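Endoglucanase A (Clostridium acetobutylicum, PDB 3IK2) probably cleaves internal beta-1,4-glycosidic bonds of cellulose and similar glucans, as an endoglucanase of glycoside hydrolase family 44. Local coordinates at residues A[25-30]-A[382-387]; A[359-364]-A[472-477]; A[369-374]-A[397-402]. All blocks are in the same frame, centred on the assembly; numbering follows the deposited sequence.

Interaction 1: residues A[25-30]-A[382-387]; sequences QDFSNA and ATYWEC
Q25 and F27 meet Y384, W385 and E386 at the closing seam of the TIM barrel. Here the loop after the first strand, 22-23, lies against the C-terminal end of the last strand, 379-384, and the residues just beyond it. The side chain of Q25 does most of the joining. Its CG lies beside its own backbone N, and a bend at chi2 (82°) swings the amide toward residues 385-386. The backbone N of E386 gives a short, nearly straight hydrogen bond to Q25 OE1 (2.7 Å, 174° at the hydrogen), coming from above the carbonyl plane. Q25 OE1 also rests against CB of E386, at 3.3 Å. The other end of the amide, Q25 NE2, sits 3.3 Å above the plane of the W385 indole, over the centre of one face, with the amide nearly upright on the ring at 77°. Glutamine suits this place because it carries an acceptor and a donor side by side: one serves a backbone N-H, the other faces a pi cloud. F27 adds an apolar contact. Its CZ comes 3.5 Å from CD2 of Y384, which lies at the edge of the F27 ring, and the two rings are inclined obliquely. The carboxylate of E386 turns away from Q25 to bind N388 and N392. E386 lies two residues past strand 379-384, and its N-H, taken by Q25, probably extends the seam beyond the backbone bonds of Y384 with G22 and N24. The positively polarised NH2 of Q25 probably gains from the electron-rich face of W385.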
loop_
_atom_site.group_PDB
_atom_site.type_symbol
_atom_site.label_atom_id
_atom_site.label_comp_id
_atom_site.label_asym_id
_atom_site.label_seq_id
_atom_site.Cartn_x
_atom_site.Cartn_y
_atom_site.Cartn_z
ATOM N N GLN A 25 -0.389 9.817 -1.896
ATOM C CA GLN A 25 -0.609 11.248 -1.772
ATOM C C GLN A 25 0.453 11.807 -0.864
ATOM O O GLN A 25 0.631 11.335 0.254
ATOM C CB GLN A 25 -2.033 11.608 -1.242
ATOM C CG GLN A 25 -3.191 11.404 -2.261
ATOM C CD GLN A 25 -3.643 9.953 -2.326
ATOM O OE1 GLN A 25 -3.496 9.203 -1.357
ATOM N NE2 GLN A 25 -4.150 9.537 -3.482
ATOM N N ASP A 26 1.158 12.826 -1.350
ATOM C CA ASP A 26 2.163 13.487 -0.529
ATOM C C ASP A 26 1.623 14.157 0.737
ATOM O O ASP A 26 0.568 14.744 0.732
ATOM C CB ASP A 26 2.976 14.477 -1.356
ATOM C CG ASP A 26 3.925 13.771 -2.301
ATOM O OD1 ASP A 26 4.524 12.724 -1.898
ATOM O OD2 ASP A 26 4.029 14.238 -3.450
ATOM N N PHE A 27 2.428 14.082 1.787
ATOM C CA PHE A 27 2.159 14.677 3.076
ATOM C C PHE A 27 2.888 15.983 3.244
ATOM O O PHE A 27 4.059 16.126 2.831
ATOM C CB PHE A 27 2.617 13.724 4.152
ATOM C CG PHE A 27 1.888 12.407 4.140
ATOM C CD1 PHE A 27 2.593 11.206 4.014
ATOM C CD2 PHE A 27 0.500 12.367 4.275
ATOM C CE1 PHE A 27 1.934 9.978 4.049
ATOM C CE2 PHE A 27 -0.184 11.138 4.288
ATOM C CZ PHE A 27 0.542 9.945 4.174
ATOM N N SER A 28 2.203 16.950 3.844
ATOM C CA SER A 28 2.827 18.256 4.110
ATOM C C SER A 28 4.066 18.089 4.987
ATOM O O SER A 28 5.082 18.750 4.753
ATOM C CB SER A 28 1.818 19.258 4.738
ATOM O OG SER A 28 1.194 18.670 5.884
ATOM N N ASN A 29 3.998 17.212 5.991
ATOM C CA ASN A 29 5.169 16.967 6.859
ATOM C C ASN A 29 5.295 15.539 7.439
ATOM O O ASN A 29 5.244 15.339 8.648
ATOM C CB ASN A 29 5.230 18.010 7.985
ATOM C CG ASN A 29 6.556 17.991 8.723
ATOM O OD1 ASN A 29 7.584 17.524 8.192
ATOM N ND2 ASN A 29 6.549 18.487 9.959
ATOM N N ALA A 30 5.456 14.552 6.567
ATOM C CA ALA A 30 5.623 13.177 7.008
ATOM C C ALA A 30 6.580 12.446 6.087
ATOM O O ALA A 30 6.450 12.504 4.849
ATOM C CB ALA A 30 4.299 12.456 7.084
ATOM N N ALA A 382 3.744 -0.900 0.722
ATOM C CA ALA A 382 2.415 -0.409 1.045
ATOM C C ALA A 382 2.361 1.100 0.810
ATOM O O ALA A 382 3.312 1.802 1.117
ATOM C CB ALA A 382 2.055 -0.745 2.493
ATOM N N THR A 383 1.256 1.553 0.241
ATOM C CA THR A 383 1.011 2.944 -0.039
ATOM C C THR A 383 -0.410 3.314 0.464
ATOM O O THR A 383 -1.435 2.763 0.032
ATOM C CB THR A 383 1.274 3.339 -1.536
ATOM O OG1 THR A 383 0.807 2.326 -2.426
ATOM C CG2 THR A 383 2.761 3.535 -1.808
ATOM N N TYR A 384 -0.426 4.202 1.451
ATOM C CA TYR A 384 -1.622 4.787 1.993
ATOM C C TYR A 384 -2.333 5.575 0.887
ATOM O O TYR A 384 -1.675 6.122 -0.006
ATOM C CB TYR A 384 -1.157 5.719 3.112
ATOM C CG TYR A 384 -2.169 6.704 3.627
ATOM C CD1 TYR A 384 -3.050 6.341 4.649
ATOM C CD2 TYR A 384 -2.216 8.001 3.127
ATOM C CE1 TYR A 384 -3.963 7.222 5.129
ATOM C CE2 TYR A 384 -3.135 8.908 3.618
ATOM C CZ TYR A 384 -4.003 8.506 4.629
ATOM O OH TYR A 384 -4.933 9.382 5.152
ATOM N N TRP A 385 -3.672 5.594 0.948
ATOM C CA TRP A 385 -4.538 6.358 0.060
ATOM C C TRP A 385 -5.364 7.340 0.915
ATOM O O TRP A 385 -6.080 6.920 1.827
ATOM C CB TRP A 385 -5.486 5.468 -0.783
ATOM C CG TRP A 385 -6.249 6.292 -1.787
ATOM C CD1 TRP A 385 -7.401 7.012 -1.552
ATOM C CD2 TRP A 385 -5.913 6.517 -3.185
ATOM N NE1 TRP A 385 -7.784 7.679 -2.708
ATOM C CE2 TRP A 385 -6.896 7.388 -3.719
ATOM C CE3 TRP A 385 -4.892 6.051 -4.036
ATOM C CZ2 TRP A 385 -6.869 7.827 -5.055
ATOM C CZ3 TRP A 385 -4.867 6.489 -5.378
ATOM C CH2 TRP A 385 -5.851 7.363 -5.866
ATOM N N GLU A 386 -5.233 8.630 0.599
ATOM C CA GLU A 386 -5.889 9.734 1.274
ATOM C C GLU A 386 -7.394 9.751 1.033
ATOM O O GLU A 386 -7.832 9.777 -0.120
ATOM C CB GLU A 386 -5.282 11.055 0.776
ATOM C CG GLU A 386 -5.905 12.318 1.417
ATOM C CD GLU A 386 -5.933 12.256 2.907
ATOM O OE1 GLU A 386 -6.935 12.715 3.502
ATOM O OE2 GLU A 386 -4.941 11.756 3.494
ATOM N N CYS A 387 -8.178 9.720 2.119
ATOM C CA CYS A 387 -9.639 9.754 2.011
ATOM C C CYS A 387 -10.358 10.931 2.688
ATOM O O CYS A 387 -11.591 10.907 2.775
ATOM C CB CYS A 387 -10.233 8.450 2.524
ATOM S SG CYS A 387 -9.660 7.018 1.595
#

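Interaction 2: residues A[359-364]-A[472-477]; sequences DHISGG and WGFDSN
I361, in the first turn of helix 361-376, packs against F474 of strand 468-475 and S476 in the turn after it, joining a helix of the barrel to the mixed beta-sheet beside it, built from strand 2-15 and the strands after residue 414. The isoleucine uses its two branches for different partners. The longer one starts with CG1 anti to the backbone N (chi1 -176°) and turns at chi2 (53°), which brings CD1 obliquely to the F474 ring, 3.5 Å from CD1 of that ring. On the way, CG1 passes the peptide between D475 and S476, with D475 C at 3.8 Å. The short branch, CG2, lies 3.7 Å from CB of S476. A beta-branched residue is apt here, since it can cover a ring and a bend in the chain together. F474 points toward the helix, and with CG set between its own backbone N and carbonyl carbon (chi1 60°) the ring's CE1 and CZ come up to G364. G364 O lies at the edge, near the ring plane, 3.9 Å from F474 CZ. G364 has no side chain, which lets the ring come close to the helix backbone, with F474 CE1 4.0 Å from G364 C. Y394, S397 and A504 also touch F474. Beyond the ring the chain bends through an Asx turn, in which D475 OD1 accepts from N477 N (3.0 Å), met from above the carboxylate plane. S478 N also donates to OD1, while OD2 makes a salt bridge with R484. No hydrogen bond links the two segments. Their cohesion is dispersion and burial of apolar surface; the D475 carboxylate finds its partners outside the helix, and Y394 OH binds D475 O.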
loop_
_atom_site.group_PDB
_atom_site.type_symbol
_atom_site.label_atom_id
_atom_site.label_comp_id
_atom_site.label_asym_id
_atom_site.label_seq_id
_atom_site.Cartn_x
_atom_site.Cartn_y
_atom_site.Cartn_z
ATOM N N ASP A 359 -7.633 12.500 11.169
ATOM C CA ASP A 359 -7.313 13.658 11.958
ATOM C C ASP A 359 -7.639 13.455 13.450
ATOM O O ASP A 359 -7.825 14.418 14.180
ATOM C CB ASP A 359 -8.013 14.891 11.377
ATOM C CG ASP A 359 -9.539 14.777 11.396
ATOM O OD1 ASP A 359 -10.082 13.742 11.841
ATOM O OD2 ASP A 359 -10.192 15.739 10.933
ATOM N N HIS A 360 -7.622 12.192 13.880
ATOM C CA HIS A 360 -8.000 11.759 15.236
ATOM C C HIS A 360 -6.963 10.747 15.760
ATOM O O HIS A 360 -6.377 10.012 14.976
ATOM C CB HIS A 360 -9.395 11.089 15.164
ATOM C CG HIS A 360 -9.943 10.667 16.489
ATOM N ND1 HIS A 360 -10.572 11.543 17.353
ATOM C CD2 HIS A 360 -9.966 9.460 17.097
ATOM C CE1 HIS A 360 -10.970 10.888 18.427
ATOM N NE2 HIS A 360 -10.606 9.625 18.301
ATOM N N ILE A 361 -6.747 10.700 17.074
ATOM C CA ILE A 361 -5.775 9.756 17.671
ATOM C C ILE A 361 -6.036 8.288 17.284
ATOM O O ILE A 361 -5.084 7.513 17.078
ATOM C CB ILE A 361 -5.681 9.934 19.249
ATOM C CG1 ILE A 361 -4.604 9.037 19.899
ATOM C CG2 ILE A 361 -7.041 9.642 19.935
ATOM C CD1 ILE A 361 -3.170 9.114 19.312
ATOM N N SER A 362 -7.317 7.891 17.217
ATOM C CA SER A 362 -7.703 6.522 16.774
ATOM C C SER A 362 -7.268 6.236 15.320
ATOM O O SER A 362 -6.934 5.114 14.971
ATOM C CB SER A 362 -9.230 6.275 16.968
ATOM O OG SER A 362 -10.003 7.086 16.095
ATOM N N GLY A 363 -7.281 7.255 14.477
ATOM C CA GLY A 363 -6.745 7.128 13.130
ATOM C C GLY A 363 -5.227 7.044 13.081
ATOM O O GLY A 363 -4.662 6.311 12.257
ATOM N N GLY A 364 -4.554 7.794 13.953
ATOM C CA GLY A 364 -3.079 7.677 14.088
ATOM C C GLY A 364 -2.611 6.357 14.684
ATOM O O GLY A 364 -1.593 5.803 14.294
ATOM N N TRP A 472 9.563 9.068 22.401
ATOM C CA TRP A 472 8.832 10.096 21.633
ATOM C C TRP A 472 7.423 9.621 21.336
ATOM O O TRP A 472 7.214 8.463 21.078
ATOM C CB TRP A 472 9.522 10.406 20.304
ATOM C CG TRP A 472 10.856 11.105 20.418
ATOM C CD1 TRP A 472 11.119 12.442 20.250
ATOM C CD2 TRP A 472 12.101 10.478 20.676
ATOM N NE1 TRP A 472 12.469 12.678 20.405
ATOM C CE2 TRP A 472 13.092 11.488 20.670
ATOM C CE3 TRP A 472 12.484 9.147 20.925
ATOM C CZ2 TRP A 472 14.439 11.213 20.905
ATOM C CZ3 TRP A 472 13.828 8.872 21.152
ATOM C CH2 TRP A 472 14.789 9.895 21.137
ATOM N N GLY A 473 6.454 10.524 21.316
ATOM C CA GLY A 473 5.077 10.084 21.118
ATOM C C GLY A 473 4.041 11.128 20.816
ATOM O O GLY A 473 4.287 12.316 20.900
ATOM N N PHE A 474 2.861 10.645 20.445
ATOM C CA PHE A 474 1.706 11.478 20.193
ATOM C C PHE A 474 0.551 10.795 20.876
ATOM O O PHE A 474 0.622 9.595 21.189
ATOM C CB PHE A 474 1.440 11.699 18.679
ATOM C CG PHE A 474 1.184 10.443 17.891
ATOM C CD1 PHE A 474 -0.122 9.962 17.719
ATOM C CD2 PHE A 474 2.236 9.754 17.284
ATOM C CE1 PHE A 474 -0.369 8.810 16.980
ATOM C CE2 PHE A 474 1.994 8.600 16.542
ATOM C CZ PHE A 474 0.677 8.124 16.386
ATOM N N ASP A 475 -0.504 11.568 21.108
ATOM C CA ASP A 475 -1.605 11.127 21.941
ATOM C C ASP A 475 -2.828 11.977 21.570
ATOM O O ASP A 475 -2.783 12.748 20.598
ATOM C CB ASP A 475 -1.224 11.273 23.436
ATOM C CG ASP A 475 -0.803 12.698 23.807
ATOM O OD1 ASP A 475 -1.247 13.666 23.151
ATOM O OD2 ASP A 475 -0.028 12.848 24.771
ATOM N N SER A 476 -3.901 11.845 22.344
ATOM C CA SER A 476 -5.169 12.488 22.015
ATOM C C SER A 476 -5.143 13.996 22.202
ATOM O O SER A 476 -6.040 14.682 21.762
ATOM C CB SER A 476 -6.321 11.863 22.814
ATOM O OG SER A 476 -6.195 12.130 24.200
ATOM N N ASN A 477 -4.096 14.507 22.835
ATOM C CA ASN A 477 -3.957 15.933 23.083
ATOM C C ASN A 477 -3.224 16.668 21.936
ATOM O O ASN A 477 -3.505 17.838 21.666
ATOM C CB ASN A 477 -3.291 16.137 24.454
ATOM C CG ASN A 477 -4.186 15.609 25.642
ATOM O OD1 ASN A 477 -3.747 14.768 26.458
ATOM N ND2 ASN A 477 -5.442 16.111 25.726
#

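Interaction 3: residues A[369-374]-A[397-402]; sequences DALGVF and SAFNLY
L371 is the bump in this helix pair: it projects from helix 361-376 into a hollow on helix 393-403 formed by A398, F399 and Y402. The short axes come within 10.1 Å and are inclined at 46°. The base of the leucine is covered by tyrosine. L371 CB stands over a face of Y402, 4.1 Å from the ring centroid and 27° off the normal, a CH-pi contact whose nearest ring atom is CE2. Farther out, L371 CD1 reaches over the centre of one face of F399, 4.3 Å above the plane, while A398 CB lies 4.4 Å from the same methyl. The backbone at A398 and F399 forms the floor of the hollow, with A398 O 4.0 Å from L371 CD1; the small alanine methyl at its border leaves the leucine access, and the two aromatic rings form the walls. A complementary hollow receives Y402 on the first helix. Beside L371, G372 presents bare backbone, and there the phenol end is laid down, with Y402 OH 3.2 Å from G372 CA. The hydroxyl is hydrogen-bonded to the carbonyl of A368, one turn earlier in the same helix. The pair lies between barrel and beta-sheet. F374 and F399 face strand 379-384, touching A382 and Y384 respectively, whereas L401 and Y402 touch I444 on strand 440-447. In sequence the helices bracket the last barrel strand: helix 361-376 leads into it and helix 393-403 follows it.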
loop_
_atom_site.group_PDB
_atom_site.type_symbol
_atom_site.label_atom_id
_atom_site.label_comp_id
_atom_site.label_asym_id
_atom_site.label_seq_id
_atom_site.Cartn_x
_atom_site.Cartn_y
_atom_site.Cartn_z
ATOM N N ASP A 369 -0.325 1.158 13.846
ATOM C CA ASP A 369 -0.452 -0.284 14.025
ATOM C C ASP A 369 -0.320 -0.993 12.697
ATOM O O ASP A 369 0.383 -2.005 12.616
ATOM C CB ASP A 369 -1.778 -0.634 14.720
ATOM C CG ASP A 369 -1.818 -2.069 15.230
ATOM O OD1 ASP A 369 -0.791 -2.579 15.647
ATOM O OD2 ASP A 369 -2.876 -2.722 15.210
ATOM N N ALA A 370 -0.988 -0.470 11.657
ATOM C CA ALA A 370 -0.883 -1.032 10.289
ATOM C C ALA A 370 0.541 -1.067 9.799
ATOM O O ALA A 370 0.939 -2.056 9.226
ATOM C CB ALA A 370 -1.789 -0.262 9.283
ATOM N N LEU A 371 1.311 0.006 10.025
ATOM C CA LEU A 371 2.748 0.069 9.661
ATOM C C LEU A 371 3.588 -0.961 10.403
ATOM O O LEU A 371 4.439 -1.598 9.791
ATOM C CB LEU A 371 3.327 1.474 9.886
ATOM C CG LEU A 371 2.678 2.520 8.957
ATOM C CD1 LEU A 371 3.056 3.966 9.367
ATOM C CD2 LEU A 371 2.994 2.243 7.457
ATOM N N GLY A 372 3.325 -1.152 11.704
ATOM C CA GLY A 372 3.941 -2.254 12.486
ATOM C C GLY A 372 3.636 -3.632 11.916
ATOM O O GLY A 372 4.555 -4.448 11.702
ATOM N N VAL A 373 2.353 -3.869 11.640
ATOM C CA VAL A 373 1.884 -5.115 11.004
ATOM C C VAL A 373 2.578 -5.456 9.680
ATOM O O VAL A 373 3.052 -6.594 9.496
ATOM C CB VAL A 373 0.330 -5.119 10.781
ATOM C CG1 VAL A 373 -0.086 -6.345 9.981
ATOM C CG2 VAL A 373 -0.411 -5.120 12.123
ATOM N N PHE A 374 2.592 -4.492 8.751
ATOM C CA PHE A 374 3.256 -4.652 7.452
ATOM C C PHE A 374 4.715 -5.091 7.651
ATOM O O PHE A 374 5.213 -5.942 6.926
ATOM C CB PHE A 374 3.271 -3.363 6.615
ATOM C CG PHE A 374 1.926 -2.807 6.257
ATOM C CD1 PHE A 374 0.809 -3.614 6.122
ATOM C CD2 PHE A 374 1.794 -1.436 6.007
ATOM C CE1 PHE A 374 -0.438 -3.060 5.778
ATOM C CE2 PHE A 374 0.560 -0.883 5.660
ATOM C CZ PHE A 374 -0.558 -1.699 5.544
ATOM N N SER A 397 1.468 11.763 11.794
ATOM C CA SER A 397 2.189 11.396 13.036
ATOM C C SER A 397 2.653 9.937 13.042
ATOM O O SER A 397 3.736 9.648 13.515
ATOM C CB SER A 397 1.354 11.605 14.295
ATOM O OG SER A 397 0.659 12.814 14.284
ATOM N N ALA A 398 1.802 9.029 12.575
ATOM C CA ALA A 398 2.126 7.607 12.536
ATOM C C ALA A 398 3.333 7.357 11.663
ATOM O O ALA A 398 4.260 6.671 12.094
ATOM C CB ALA A 398 0.929 6.781 12.078
ATOM N N PHE A 399 3.351 7.942 10.458
ATOM C CA PHE A 399 4.503 7.837 9.577
ATOM C C PHE A 399 5.772 8.406 10.231
ATOM O O PHE A 399 6.845 7.790 10.186
ATOM C CB PHE A 399 4.237 8.559 8.247
ATOM C CG PHE A 399 3.460 7.744 7.241
ATOM C CD1 PHE A 399 2.059 7.764 7.225
ATOM C CD2 PHE A 399 4.133 6.962 6.281
ATOM C CE1 PHE A 399 1.330 7.006 6.270
ATOM C CE2 PHE A 399 3.402 6.209 5.319
ATOM C CZ PHE A 399 2.012 6.225 5.319
ATOM N N ASN A 400 5.662 9.600 10.808
ATOM C CA ASN A 400 6.793 10.212 11.528
ATOM C C ASN A 400 7.207 9.447 12.771
ATOM O O ASN A 400 8.374 9.465 13.146
ATOM C CB ASN A 400 6.494 11.666 11.894
ATOM C CG ASN A 400 6.498 12.546 10.695
ATOM O OD1 ASN A 400 7.231 12.271 9.748
ATOM N ND2 ASN A 400 5.667 13.591 10.695
ATOM N N LEU A 401 6.264 8.762 13.407
ATOM C CA LEU A 401 6.618 7.963 14.575
ATOM C C LEU A 401 7.635 6.890 14.220
ATOM O O LEU A 401 8.489 6.561 15.019
ATOM C CB LEU A 401 5.388 7.327 15.234
ATOM C CG LEU A 401 5.685 6.647 16.582
ATOM C CD1 LEU A 401 6.045 7.688 17.637
ATOM C CD2 LEU A 401 4.539 5.743 17.050
ATOM N N TYR A 402 7.535 6.346 13.015
ATOM C CA TYR A 402 8.489 5.358 12.573
ATOM C C TYR A 402 9.832 5.933 12.137
ATOM O O TYR A 402 10.871 5.471 12.623
ATOM C CB TYR A 402 7.872 4.456 11.497
ATOM C CG TYR A 402 6.954 3.420 12.101
ATOM C CD1 TYR A 402 7.437 2.151 12.429
ATOM C CD2 TYR A 402 5.620 3.729 12.399
ATOM C CE1 TYR A 402 6.594 1.194 13.015
ATOM C CE2 TYR A 402 4.754 2.763 12.999
ATOM C CZ TYR A 402 5.270 1.506 13.305
ATOM O OH TYR A 402 4.457 0.554 13.871
#

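Helix 361-376 serves both interaction 2, through its first turn, and interaction 3, farther along. In both, buried apolar surface and rings do the work and no hydrogen bond joins the paired segments. Interaction 1 differs: it lies at the protein surface, on the barrel's closing seam, and mixes a side-chain-to-backbone hydrogen bond with aromatic contacts. Interactions 1 and 3 meet where F27 packs on F399 and where N29 O accepts a probable hydrogen bond from N400. Interactions 2 and 3 meet where F474 lies against S397 and L401. Helix 393-403 therefore stands between the seam loop and the beta-sheet, while interactions 1 and 2 do not touch.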